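Local coordinates for putative exported protein (Bordetella pertussis, PDB 2DVZ) that binds glutamate, as the periplasmic solute receptor BugE of the tripartite tricarboxylate transporter (Bug) family, and probably hands it to a membrane transporter, at residues A[289-292]-A[293-296]; A[245-248]-A[249-253]; A[138-141]-A[142-145]; A[42-45]-A[46-50]. One frame throughout, in Å; residues are numbered along the deposited sequence.

Contact 1: residues A[289-292]-A[293-296]; sequences EEFA and KEIK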
loop_
_atom_site.group_PDB
_atom_site.type_symbol
_atom_site.label_atom_id
_atom_site.label_comp_id
_atom_site.label_asym_id
_atom_site.label_seq_id
_atom_site.Cartn_x
_atom_site.Cartn_y
_atom_site.Cartn_z
ATOM N N GLU A 289 -15.614 12.185 -0.894
ATOM C CA GLU A 289 -16.244 11.833 0.376
ATOM C C GLU A 289 -16.192 10.334 0.680
ATOM O O GLU A 289 -16.067 9.909 1.855
ATOM C CB GLU A 289 -17.722 12.282 0.431
ATOM C CG GLU A 289 -17.959 13.739 0.198
ATOM C CD GLU A 289 -18.120 14.090 -1.280
ATOM O OE1 GLU A 289 -17.622 13.341 -2.155
ATOM O OE2 GLU A 289 -18.768 15.120 -1.572
ATOM N N GLU A 290 -16.334 9.532 -0.362
ATOM C CA GLU A 290 -16.291 8.080 -0.179
ATOM C C GLU A 290 -14.877 7.677 0.229
ATOM O O GLU A 290 -14.698 6.853 1.151
ATOM C CB GLU A 290 -16.788 7.363 -1.445
ATOM C CG GLU A 290 -18.335 7.380 -1.598
ATOM C CD GLU A 290 -18.792 6.995 -3.012
ATOM O OE1 GLU A 290 -19.965 6.592 -3.193
ATOM O OE2 GLU A 290 -17.976 7.074 -3.962
ATOM N N PHE A 291 -13.882 8.298 -0.415
ATOM C CA PHE A 291 -12.479 8.085 -0.059
ATOM C C PHE A 291 -12.172 8.556 1.378
ATOM O O PHE A 291 -11.531 7.829 2.151
ATOM C CB PHE A 291 -11.558 8.745 -1.099
ATOM C CG PHE A 291 -10.095 8.341 -0.985
ATOM C CD1 PHE A 291 -9.724 7.047 -0.529
ATOM C CD2 PHE A 291 -9.085 9.233 -1.397
ATOM C CE1 PHE A 291 -8.390 6.668 -0.441
ATOM C CE2 PHE A 291 -7.736 8.867 -1.323
ATOM C CZ PHE A 291 -7.384 7.563 -0.834
ATOM N N ALA A 292 -12.661 9.744 1.748
ATOM C CA ALA A 292 -12.451 10.279 3.117
ATOM C C ALA A 292 -12.997 9.311 4.162
ATOM O O ALA A 292 -12.436 9.167 5.257
ATOM C CB ALA A 292 -13.096 11.674 3.280
ATOM N N LYS A 293 -14.102 8.656 3.815
ATOM C CA LYS A 293 -14.734 7.674 4.696
ATOM C C LYS A 293 -13.844 6.402 4.837
ATOM O O LYS A 293 -13.677 5.868 5.927
ATOM C CB LYS A 293 -16.155 7.357 4.222
ATOM C CG LYS A 293 -16.791 6.226 5.042
ATOM C CD LYS A 293 -18.246 5.916 4.717
ATOM C CE LYS A 293 -18.762 4.838 5.700
ATOM N NZ LYS A 293 -20.161 4.351 5.343
ATOM N N GLU A 294 -13.263 5.957 3.735
ATOM C CA GLU A 294 -12.276 4.883 3.715
ATOM C C GLU A 294 -11.047 5.239 4.527
ATOM O O GLU A 294 -10.589 4.426 5.334
ATOM C CB GLU A 294 -11.882 4.540 2.263
ATOM C CG GLU A 294 -13.064 3.899 1.497
ATOM C CD GLU A 294 -12.855 3.773 0.018
ATOM O OE1 GLU A 294 -12.117 4.571 -0.612
ATOM O OE2 GLU A 294 -13.472 2.844 -0.527
ATOM N N ILE A 295 -10.559 6.472 4.351
ATOM C CA ILE A 295 -9.406 6.960 5.083
ATOM C C ILE A 295 -9.627 6.899 6.569
ATOM O O ILE A 295 -8.744 6.412 7.299
ATOM C CB ILE A 295 -8.968 8.408 4.643
ATOM C CG1 ILE A 295 -8.312 8.349 3.256
ATOM C CG2 ILE A 295 -8.033 9.037 5.709
ATOM C CD1 ILE A 295 -8.287 9.653 2.514
ATOM N N LYS A 296 -10.787 7.403 7.011
ATOM C CA LYS A 296 -11.217 7.406 8.421
ATOM C C LYS A 296 -11.382 5.983 8.966
ATOM O O LYS A 296 -10.937 5.670 10.084
ATOM C CB LYS A 296 -12.536 8.165 8.537
ATOM C CG LYS A 296 -13.128 8.255 9.927
ATOM C CD LYS A 296 -12.265 9.174 10.827
ATOM C CE LYS A 296 -12.789 9.268 12.282
ATOM N NZ LYS A 296 -14.242 8.876 12.360
#

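Contact 2: residues A[245-248]-A[249-253]; sequences LLAP and KGTPM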
loop_
_atom_site.group_PDB
_atom_site.type_symbol
_atom_site.label_atom_id
_atom_site.label_comp_id
_atom_site.label_asym_id
_atom_site.label_seq_id
_atom_site.Cartn_x
_atom_site.Cartn_y
_atom_site.Cartn_z
ATOM N N LEU A 245 -5.595 9.566 -4.527
ATOM C CA LEU A 245 -5.015 10.833 -4.869
ATOM C C LEU A 245 -5.435 11.877 -3.832
ATOM O O LEU A 245 -6.584 11.945 -3.449
ATOM C CB LEU A 245 -5.400 11.228 -6.301
ATOM C CG LEU A 245 -4.644 12.417 -6.921
ATOM C CD1 LEU A 245 -3.091 12.233 -7.072
ATOM C CD2 LEU A 245 -5.253 12.722 -8.243
ATOM N N LEU A 246 -4.466 12.670 -3.390
ATOM C CA LEU A 246 -4.656 13.678 -2.344
ATOM C C LEU A 246 -4.170 14.999 -2.863
ATOM O O LEU A 246 -3.172 15.078 -3.604
ATOM C CB LEU A 246 -3.811 13.326 -1.110
ATOM C CG LEU A 246 -4.140 12.004 -0.387
ATOM C CD1 LEU A 246 -3.097 11.715 0.719
ATOM C CD2 LEU A 246 -5.637 11.922 0.155
ATOM N N ALA A 247 -4.878 16.041 -2.473
ATOM C CA ALA A 247 -4.389 17.413 -2.602
ATOM C C ALA A 247 -4.276 18.046 -1.192
ATOM O O ALA A 247 -4.917 17.570 -0.213
ATOM C CB ALA A 247 -5.327 18.232 -3.503
ATOM N N PRO A 248 -3.476 19.130 -1.081
ATOM C CA PRO A 248 -3.456 19.814 0.215
ATOM C C PRO A 248 -4.840 20.322 0.591
ATOM O O PRO A 248 -5.679 20.640 -0.281
ATOM C CB PRO A 248 -2.463 20.989 -0.002
ATOM C CG PRO A 248 -1.652 20.597 -1.250
ATOM C CD PRO A 248 -2.611 19.791 -2.086
ATOM N N LYS A 249 -5.096 20.374 1.882
ATOM C CA LYS A 249 -6.338 20.989 2.381
ATOM C C LYS A 249 -6.495 22.435 1.820
ATOM O O LYS A 249 -5.557 23.239 1.825
ATOM C CB LYS A 249 -6.342 20.977 3.916
ATOM C CG LYS A 249 -7.654 21.488 4.574
ATOM C CD LYS A 249 -8.742 20.368 4.761
ATOM C CE LYS A 249 -9.557 20.613 6.095
ATOM N NZ LYS A 249 -8.698 21.095 7.317
ATOM N N GLY A 250 -7.679 22.750 1.305
ATOM C CA GLY A 250 -7.936 24.098 0.796
ATOM C C GLY A 250 -7.832 24.206 -0.707
ATOM O O GLY A 250 -8.188 25.240 -1.270
ATOM N N THR A 251 -7.361 23.144 -1.361
ATOM C CA THR A 251 -7.318 23.102 -2.822
ATOM C C THR A 251 -8.771 23.235 -3.316
ATOM O O THR A 251 -9.686 22.572 -2.791
ATOM C CB THR A 251 -6.575 21.816 -3.336
ATOM O OG1 THR A 251 -5.237 21.782 -2.798
ATOM C CG2 THR A 251 -6.482 21.752 -4.834
ATOM N N PRO A 252 -9.010 24.165 -4.256
ATOM C CA PRO A 252 -10.381 24.454 -4.733
ATOM C C PRO A 252 -11.083 23.208 -5.281
ATOM O O PRO A 252 -10.425 22.300 -5.844
ATOM C CB PRO A 252 -10.148 25.429 -5.876
ATOM C CG PRO A 252 -8.810 26.095 -5.542
ATOM C CD PRO A 252 -7.989 24.999 -4.928
HETATM N N MSE A 253 -12.399 23.172 -5.124
HETATM C CA MSE A 253 -13.225 22.052 -5.595
HETATM C C MSE A 253 -13.162 21.885 -7.103
HETATM O O MSE A 253 -13.234 20.773 -7.599
HETATM C CB MSE A 253 -14.703 22.185 -5.118
HETATM C CG MSE A 253 -14.872 22.048 -3.598
HETATM SE SE MSE A 253 -14.088 20.356 -2.869
HETATM C CE MSE A 253 -15.158 19.020 -3.876
#

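Contact 3: residues A[138-141]-A[142-145]; sequences KKNP and GKYS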
loop_
_atom_site.group_PDB
_atom_site.type_symbol
_atom_site.label_atom_id
_atom_site.label_comp_id
_atom_site.label_asym_id
_atom_site.label_seq_id
_atom_site.Cartn_x
_atom_site.Cartn_y
_atom_site.Cartn_z
ATOM N N LYS A 138 6.711 -22.061 13.672
ATOM C CA LYS A 138 6.486 -22.431 15.052
ATOM C C LYS A 138 7.632 -23.249 15.602
ATOM O O LYS A 138 7.953 -23.136 16.798
ATOM C CB LYS A 138 5.149 -23.157 15.229
ATOM C CG LYS A 138 3.994 -22.173 15.291
ATOM C CD LYS A 138 2.630 -22.854 15.180
ATOM C CE LYS A 138 1.501 -21.799 15.104
ATOM N NZ LYS A 138 0.162 -22.456 14.870
ATOM N N LYS A 139 8.253 -24.043 14.718
ATOM C CA LYS A 139 9.424 -24.861 15.073
ATOM C C LYS A 139 10.703 -24.041 15.186
ATOM O O LYS A 139 11.702 -24.547 15.654
ATOM C CB LYS A 139 9.616 -25.997 14.068
ATOM C CG LYS A 139 8.636 -27.165 14.255
ATOM C CD LYS A 139 8.592 -28.060 13.064
ATOM C CE LYS A 139 7.504 -29.102 13.222
ATOM N NZ LYS A 139 7.576 -29.908 14.495
ATOM N N ASN A 140 10.668 -22.774 14.770
ATOM C CA ASN A 140 11.854 -21.962 14.705
ATOM C C ASN A 140 11.570 -20.521 15.161
ATOM O O ASN A 140 11.849 -19.594 14.413
ATOM C CB ASN A 140 12.394 -21.958 13.270
ATOM C CG ASN A 140 12.798 -23.347 12.786
ATOM O OD1 ASN A 140 13.874 -23.829 13.138
ATOM N ND2 ASN A 140 11.946 -23.991 11.954
ATOM N N PRO A 141 11.024 -20.330 16.389
ATOM C CA PRO A 141 10.699 -18.955 16.798
ATOM C C PRO A 141 11.941 -18.090 16.804
ATOM O O PRO A 141 12.978 -18.502 17.326
ATOM C CB PRO A 141 10.152 -19.116 18.241
ATOM C CG PRO A 141 10.659 -20.460 18.692
ATOM C CD PRO A 141 10.687 -21.303 17.455
ATOM N N GLY A 142 11.838 -16.909 16.205
ATOM C CA GLY A 142 12.914 -15.941 16.251
ATOM C C GLY A 142 13.968 -16.113 15.178
ATOM O O GLY A 142 14.880 -15.278 15.076
ATOM N N LYS A 143 13.862 -17.167 14.373
ATOM C CA LYS A 143 14.922 -17.524 13.415
ATOM C C LYS A 143 14.728 -17.007 11.994
ATOM O O LYS A 143 15.699 -16.831 11.233
ATOM C CB LYS A 143 15.085 -19.035 13.374
ATOM C CG LYS A 143 15.766 -19.551 14.651
ATOM C CD LYS A 143 15.746 -21.038 14.755
ATOM C CE LYS A 143 17.070 -21.587 14.363
ATOM N NZ LYS A 143 17.065 -23.013 14.791
ATOM N N TYR A 144 13.479 -16.771 11.615
ATOM C CA TYR A 144 13.198 -16.239 10.282
ATOM C C TYR A 144 12.993 -14.742 10.418
ATOM O O TYR A 144 12.558 -14.244 11.477
ATOM C CB TYR A 144 11.938 -16.893 9.682
ATOM C CG TYR A 144 12.182 -18.301 9.148
ATOM C CD1 TYR A 144 12.728 -18.484 7.879
ATOM C CD2 TYR A 144 11.887 -19.436 9.907
ATOM C CE1 TYR A 144 12.969 -19.746 7.364
ATOM C CE2 TYR A 144 12.139 -20.707 9.408
ATOM C CZ TYR A 144 12.669 -20.853 8.124
ATOM O OH TYR A 144 12.907 -22.089 7.545
ATOM N N SER A 145 13.282 -14.034 9.341
ATOM C CA SER A 145 13.004 -12.618 9.286
ATOM C C SER A 145 12.138 -12.251 8.073
ATOM O O SER A 145 12.049 -12.984 7.070
ATOM C CB SER A 145 14.317 -11.859 9.235
ATOM O OG SER A 145 14.917 -12.147 7.984
HETATM O O HOH W 1 10.802 -17.560 13.075
#

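Contact 4: residues A[42-45]-A[46-50]; sequences QRMS and QELGQ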
loop_
_atom_site.group_PDB
_atom_site.type_symbol
_atom_site.label_atom_id
_atom_site.label_comp_id
_atom_site.label_asym_id
_atom_site.label_seq_id
_atom_site.Cartn_x
_atom_site.Cartn_y
_atom_site.Cartn_z
ATOM N N GLN A 42 -0.095 8.502 -15.559
ATOM C CA GLN A 42 0.236 8.452 -16.999
ATOM C C GLN A 42 -0.964 8.635 -17.904
ATOM O O GLN A 42 -0.896 9.376 -18.884
ATOM C CB GLN A 42 0.890 7.120 -17.374
ATOM C CG GLN A 42 2.380 7.091 -17.087
ATOM C CD GLN A 42 3.098 8.140 -17.893
ATOM O OE1 GLN A 42 3.345 9.275 -17.417
ATOM N NE2 GLN A 42 3.405 7.794 -19.150
ATOM N N ARG A 43 -2.038 7.906 -17.596
ATOM C CA ARG A 43 -3.255 7.942 -18.367
ATOM C C ARG A 43 -4.105 9.180 -18.033
ATOM O O ARG A 43 -4.728 9.739 -18.920
ATOM C CB ARG A 43 -4.023 6.620 -18.181
ATOM C CG ARG A 43 -5.306 6.471 -18.994
ATOM C CD ARG A 43 -5.058 6.521 -20.507
ATOM N NE ARG A 43 -6.320 6.565 -21.275
ATOM C CZ ARG A 43 -7.084 7.635 -21.441
ATOM N NH1 ARG A 43 -6.752 8.798 -20.881
ATOM N NH2 ARG A 43 -8.195 7.539 -22.147
HETATM N N MSE A 44 -4.155 9.577 -16.761
HETATM C CA MSE A 44 -4.783 10.840 -16.359
HETATM C C MSE A 44 -4.154 12.006 -17.122
HETATM O O MSE A 44 -4.842 12.909 -17.558
HETATM C CB MSE A 44 -4.628 11.092 -14.858
HETATM C CG MSE A 44 -5.594 10.358 -14.009
HETATM SE SE MSE A 44 -5.299 10.728 -12.117
HETATM C CE MSE A 44 -5.883 12.595 -11.972
ATOM N N SER A 45 -2.843 11.941 -17.298
ATOM C CA SER A 45 -2.107 13.026 -17.884
ATOM C C SER A 45 -2.557 13.301 -19.332
ATOM O O SER A 45 -2.788 14.470 -19.734
ATOM C CB SER A 45 -0.635 12.694 -17.801
ATOM O OG SER A 45 0.101 13.643 -18.499
ATOM N N GLN A 46 -2.705 12.206 -20.086
ATOM C CA GLN A 46 -3.271 12.204 -21.440
ATOM C C GLN A 46 -4.626 12.929 -21.463
ATOM O O GLN A 46 -4.900 13.736 -22.349
ATOM C CB GLN A 46 -3.385 10.753 -21.943
ATOM C CG GLN A 46 -4.180 10.607 -23.265
ATOM C CD GLN A 46 -4.447 9.153 -23.686
ATOM O OE1 GLN A 46 -5.484 8.862 -24.297
ATOM N NE2 GLN A 46 -3.523 8.243 -23.364
ATOM N N GLU A 47 -5.448 12.672 -20.455
ATOM C CA GLU A 47 -6.767 13.308 -20.323
ATOM C C GLU A 47 -6.682 14.779 -19.962
ATOM O O GLU A 47 -7.414 15.591 -20.523
ATOM C CB GLU A 47 -7.624 12.563 -19.278
ATOM C CG GLU A 47 -9.014 13.145 -18.988
ATOM C CD GLU A 47 -9.993 13.135 -20.205
ATOM O OE1 GLU A 47 -9.738 12.425 -21.207
ATOM O OE2 GLU A 47 -11.043 13.831 -20.124
ATOM N N LEU A 48 -5.795 15.109 -19.013
ATOM C CA LEU A 48 -5.663 16.466 -18.477
ATOM C C LEU A 48 -4.930 17.438 -19.422
ATOM O O LEU A 48 -5.070 18.654 -19.289
ATOM C CB LEU A 48 -5.020 16.458 -17.073
ATOM C CG LEU A 48 -5.862 15.904 -15.904
ATOM C CD1 LEU A 48 -5.019 15.620 -14.623
ATOM C CD2 LEU A 48 -7.021 16.814 -15.617
ATOM N N GLY A 49 -4.169 16.899 -20.363
ATOM C CA GLY A 49 -3.397 17.707 -21.309
ATOM C C GLY A 49 -2.220 18.433 -20.662
ATOM O O GLY A 49 -1.715 19.423 -21.226
ATOM N N GLN A 50 -1.790 17.926 -19.488
ATOM C CA GLN A 50 -0.576 18.353 -18.805
ATOM C C GLN A 50 0.189 17.157 -18.261
ATOM O O GLN A 50 -0.410 16.185 -17.830
ATOM C CB GLN A 50 -0.869 19.340 -17.658
ATOM C CG GLN A 50 -1.446 20.677 -18.076
ATOM C CD GLN A 50 -0.571 21.490 -19.017
ATOM O OE1 GLN A 50 0.662 21.375 -19.022
ATOM N NE2 GLN A 50 -1.207 22.328 -19.820
#

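Contact 1: residues A[289-292]-A[293-296]
F291 and I295 meet one helical turn apart on helix 288-307, whose backbone is held here by four successive i to i+4 bonds, among them a short one from I295 N to F291 O (2.8 Å). I295 CD1 sits squarely over the phenyl ring of F291, 3.9 Å from its centroid and only 7° off the ring normal, a CH-pi contact over the face. The first torsion of F291, with CG opposite the backbone N (chi1 -168°), carries the ring outward beside the next turn, where I295 CD1 can lie over it. E294 takes a different side: its carboxylate oxygen OE1 comes to the ring edge, 3.4 Å from F291 CD1, with carboxylate and ring planes 88° apart. That oxygen is also gripped by the amides ND2 of N286 and ND2 of N111, which hold it beside the phenyl. This is the inward stripe of an amphipathic helix laid on the sheet of a periplasmic-binding-protein fold, where W242 meets the F291 ring edge-to-face and L246 and P108 pack on it. The neighbouring strand 241-248 carries the glutamate-binding Y243, whose side chain is about 7 Å from that of F291. One turn before E294, E290 reaches back toward the helix start, OE2 accepting from T287 N; K293 runs outward as an extended chain.

Contact 2: residues A[245-248]-A[249-253]
T251 reaches back to P248 across a type II beta turn, P248 to T251, which carries the chain out of the end of strand 241-248 toward helix 253-267. The turn is closed by the backbone bond from T251 N to P248 O (3.2 Å, N-H...O angle 158°), and G250 fills its third position with a positive phi of 100°, a conformation that favours glycine. From CB outward, the T251 side chain is in contact at each atom. T251 CB lies 3.4 Å from P248 O and also packs on the methyl of A247, at 3.8 Å from A247 CB. There the side chain forks. T251 CG2, opposite the backbone N, takes the apolar branch and stays against A247 CB at 3.9 Å. OG1 lies on the backbone N side (chi1 -58°), which turns it to the same carbonyl that T251 N already uses; it donates to P248 O. The carbonyl oxygen is therefore gripped twice by one residue, both donors arriving from the same face of its plane, and this double hold ties the threonine to the proline ahead of the bend. K249, at the second position of the turn, points outward, and its bent chain ends with NZ bonded to K104 O. P74 touches both P248 and T251, and A72 also packs on the proline, covering this buried corner. Besides its bond to P248 O (2.8 Å), T251 OG1 rests against the proline ring, 3.4 Å from P248 CD.

Contact 3: residues A[138-141]-A[142-145]
N140 and K143 meet across a type II beta turn, N140 to K143, with P141 and G142 at its corners. The N140 carbonyl receives the backbone N of K143 (3.2 Å from K143 N to N140 O), the donor standing 38° above the carbonyl plane. P141 opens the bend, and G142 completes it with a positive phi, 86°, which favours glycine there. K143 crosses the asparagine obliquely, its CD 3.8 Å from N140 CB. K143 CD and K143 NZ each lie 3.7 Å from N140 OD1, a loose contact and not a hydrogen bond. The amide nitrogen ND2 of N140 is held by E136 O, which fixes the rotation of the group. Water 1 donates to N140 O (2.7 Å) and accepts from Y144 N, carrying the link one residue further. The Y144 ring atom CE2 lies 4.1 Å from N140 CB, the amide and ring planes being 83° apart. The N140 side chain is about 4 Å from a bound cadmium ion. This surface turn joins helix 130-138 to strand 145-148; D169, just before strand 171-174, bonds to the backbone of G142 and packs on P141, while the Y144 ring meets F125 ahead of the helix.

Contact 4: residues A[42-45]-A[46-50]
Residues 42-48 are the last turns of helix 32-48, and G49 and Q50 lead out of it; i to i+4 bonds run from L48 N to M44 O (2.8 Å) and from G49 N to S45 O (2.9 Å), with a weak one from E47 N to R43 O. G49 leaves the helix with a positive phi of 70°. S45 spans the exit: with OG opposite its backbone N (chi1 173°), the S45 hydroxyl donates to Q50 O (2.7 Å from OG), tying the first extended residue to the final turn. Beside it, the Q46 amide stacks on the guanidinium of R43, three residues earlier, the planes only 6° apart and Q46 OE1 3.5 Å above the group, over its centre. R43 folds at chi2 to get there, and its NE makes a salt bridge with D269 OD2, which steadies the group under the amide. On the buried side M44, a selenomethionine, and L48 lie side by side, M44 CE 4.1 Å from L48 CD1, and face A266 and A262 of helix 253-267. The segment is the C-terminal end of the helix in a beta-alpha-beta crossover, strand 21-25, helix 32-48, strand 52-56, the parallel unit of a periplasmic-binding-protein lobe.

Overall arrangement
Contacts 1, 2 and 4 lie in one region and contact 3 far off, on the opposite side of the chain's centre from the other three. Strand 241-248 ties the near three together: contact 1 rests on it through F291 CE2 and L246 CD2, 4.0 Å apart, and contact 4 reaches it where M44 CE comes 3.8 Å from L245 CD2. Contact 2 is buried, a carbonyl taking two hydrogen bonds from one threonine; contact 1 is partly buried, ring and methyl inward, lysines outward. Contacts 3 and 4 are at the surface and use amides, lysine or arginine and, in contact 3, a water. Positive-phi glycines mark the turns of 2 and 3 and the helix end of 4.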